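Local coordinates for protein alcohol oxidase (Myceliophthora thermophila, PDB 6F74) that probably oxidises its substrates with molecular oxygen by means of a bound FAD cofactor, as a VAO-type flavoprotein of fungal origin, at residues Q88-Q91 and T92-P95. Residues are numbered along the deposited sequence; the frame is centred on the assembly and turned at random.
Sequences QDFQ and TSDP. With FAD (flavin-adenine dinucleotide), chain I.
The hydroxyl of Thr92 is gripped by two waters: Thr92 OG1 lies 2.7 Å from a water that donates to Asp89 OD1, and a second water, equally near OG1, donates to the carbonyl oxygen Asp89 O. The two bridges tie one side chain to the carboxylate and to the backbone of the same residue three positions earlier. With chi1 at 55°, Thr92 OG1 sits between the backbone N and the carbonyl carbon and is turned back along the helix. This puts Thr92 OG1 3.0 Å from Asp89 O, while Thr92 CG2 lies 3.4 Å from Gln88 O. Gln88 O accepts the helical bond from Thr92 N at 2.9 Å. Replaced by an alanine, this position would lose its hydroxyl, and the two waters would probably be left with Asp89 alone of this pair, the carboxylate less firmly held.

One residue on, Ser93 provides the second example of a hydroxyl folding back onto its own helix. Ser93 OG donates to Phe90 O at 2.6 Å, the donor tilted 29° from the carbonyl plane. The same oxygen receives a weak bond from Ser93 N, which also reaches Asp89 O weakly.

The glutamines serve other neighbours. Gln88 extends beyond CG to bring its amide against the flavin, Gln88 OE1 3.2 Å from FAD C7M, while NE2 donates to Asp427 O. The chain of Gln91 instead bends at chi2, and its NE2 is bonded to Trp85 O. Here, then, is the short helix 88-93, with the Ser93 hydroxyl bonded back to the carbonyl of Phe90 and the Thr92 hydroxyl tied by water to Asp89, and with its first residue lining the FAD pocket beside the dimethyl edge of the isoalloxazine.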
# COMPACT_ATOMS: atom_id res chain seq x y z
N GLN A 88 -7.46 9.02 -9.25
CA GLN A 88 -6.15 8.38 -9.07
C GLN A 88 -5.18 8.70 -10.24
O GLN A 88 -3.97 8.84 -10.00
CB GLN A 88 -6.30 6.88 -8.94
CG GLN A 88 -7.10 6.45 -7.72
CD GLN A 88 -7.21 4.94 -7.56
OE1 GLN A 88 -6.34 4.20 -7.97
NE2 GLN A 88 -8.28 4.49 -6.91
N ASP A 89 -5.72 8.78 -11.47
CA ASP A 89 -4.90 9.04 -12.65
C ASP A 89 -4.38 10.47 -12.63
O ASP A 89 -3.20 10.73 -12.98
CB ASP A 89 -5.68 8.81 -13.96
CG ASP A 89 -5.94 7.35 -14.24
OD1 ASP A 89 -5.32 6.49 -13.58
OD2 ASP A 89 -6.79 7.05 -15.09
N PHE A 90 -5.25 11.39 -12.23
CA PHE A 90 -4.86 12.78 -12.10
C PHE A 90 -3.67 12.90 -11.14
O PHE A 90 -2.70 13.56 -11.44
CB PHE A 90 -6.00 13.67 -11.60
CG PHE A 90 -5.55 15.05 -11.24
CD1 PHE A 90 -5.20 15.98 -12.25
CD2 PHE A 90 -5.38 15.42 -9.90
CE1 PHE A 90 -4.74 17.24 -11.92
CE2 PHE A 90 -4.93 16.69 -9.57
CZ PHE A 90 -4.61 17.59 -10.57
N GLN A 91 -3.77 12.24 -10.00
CA GLN A 91 -2.68 12.24 -9.03
C GLN A 91 -1.41 11.50 -9.49
O GLN A 91 -0.33 11.94 -9.17
CB GLN A 91 -3.15 11.72 -7.68
CG GLN A 91 -4.23 12.58 -7.01
CD GLN A 91 -3.78 13.96 -6.59
OE1 GLN A 91 -2.60 14.32 -6.75
NE2 GLN A 91 -4.73 14.78 -6.05
N THR A 92 -1.52 10.41 -10.25
CA THR A 92 -0.31 9.74 -10.75
C THR A 92 0.38 10.47 -11.90
O THR A 92 1.53 10.15 -12.20
CB THR A 92 -0.57 8.29 -11.22
OG1 THR A 92 -1.64 8.28 -12.19
CG2 THR A 92 -0.92 7.39 -10.02
N SER A 93 -0.30 11.41 -12.54
CA SER A 93 0.20 12.12 -13.73
C SER A 93 1.20 13.24 -13.44
O SER A 93 1.99 13.60 -14.30
CB SER A 93 -0.98 12.74 -14.50
OG SER A 93 -1.59 13.81 -13.74
N ASP A 94 1.15 13.80 -12.22
CA ASP A 94 2.07 14.84 -11.80
C ASP A 94 3.22 14.20 -10.99
O ASP A 94 2.99 13.26 -10.22
CB ASP A 94 1.32 15.82 -10.91
CG ASP A 94 2.11 17.07 -10.64
OD1 ASP A 94 3.11 17.02 -9.87
OD2 ASP A 94 1.75 18.11 -11.24
N PRO A 95 4.45 14.70 -11.13
CA PRO A 95 5.59 14.16 -10.37
C PRO A 95 5.46 14.19 -8.86
O PRO A 95 6.07 13.35 -8.20
CB PRO A 95 6.76 15.05 -10.80
CG PRO A 95 6.18 16.21 -11.51
CD PRO A 95 4.91 15.73 -12.09
PA FAD I . 5.22 4.95 -4.47
O1A FAD I . 4.65 6.06 -3.60
O2A FAD I . 5.65 5.34 -5.84
O5B FAD I . 6.43 4.31 -3.67
C5B FAD I . 6.18 3.66 -2.46
C4B FAD I . 7.50 3.40 -1.76
O4B FAD I . 8.24 2.52 -2.58
C3B FAD I . 8.39 4.60 -1.56
O3B FAD I . 9.20 4.35 -0.40
C2B FAD I . 9.31 4.59 -2.75
O2B FAD I . 10.63 5.11 -2.52
C1B FAD I . 9.45 3.12 -3.02
N9A FAD I . 9.65 2.73 -4.43
C8A FAD I . 8.75 2.82 -5.42
N7A FAD I . 9.25 2.33 -6.57
C5A FAD I . 10.49 1.92 -6.30
C6A FAD I . 11.55 1.30 -7.09
N6A FAD I . 11.29 1.06 -8.40
N1A FAD I . 12.72 1.03 -6.47
C2A FAD I . 12.91 1.30 -5.15
N3A FAD I . 11.96 1.85 -4.35
C4A FAD I . 10.75 2.17 -4.88
N1 FAD I . -1.83 -2.25 -1.45
C2 FAD I . -2.25 -3.53 -1.40
O2 FAD I . -1.54 -4.38 -0.81
N3 FAD I . -3.40 -3.93 -1.98
C4 FAD I . -4.23 -3.08 -2.61
O4 FAD I . -5.30 -3.45 -3.13
C4X FAD I . -3.85 -1.65 -2.70
N5 FAD I . -4.63 -0.75 -3.32
C5X FAD I . -4.25 0.55 -3.39
C6 FAD I . -5.07 1.47 -4.05
C7 FAD I . -4.72 2.80 -4.16
C7M FAD I . -5.73 3.66 -4.89
C8 FAD I . -3.42 3.27 -3.59
C8M FAD I . -2.94 4.71 -3.71
C9 FAD I . -2.62 2.37 -2.91
C9A FAD I . -2.96 1.01 -2.78
N10 FAD I . -2.15 0.05 -2.12
C10 FAD I . -2.57 -1.29 -2.06
C1' FAD I . -0.90 0.41 -1.41
C2' FAD I . 0.42 0.21 -2.08
O2' FAD I . 0.78 -1.16 -1.92
C3' FAD I . 1.48 1.07 -1.38
O3' FAD I . 1.05 2.44 -1.27
C4' FAD I . 2.82 1.00 -2.09
O4' FAD I . 3.77 1.81 -1.40
C5' FAD I . 2.71 1.45 -3.54
O5' FAD I . 3.97 1.37 -4.19
P FAD I . 4.15 2.41 -5.37
O1P FAD I . 2.95 2.36 -6.28
O2P FAD I . 5.51 2.18 -5.92
O3P FAD I . 4.09 3.79 -4.53
O HOH W 1 -3.07 6.03 -12.20
O HOH W 2 -1.68 9.22 -14.68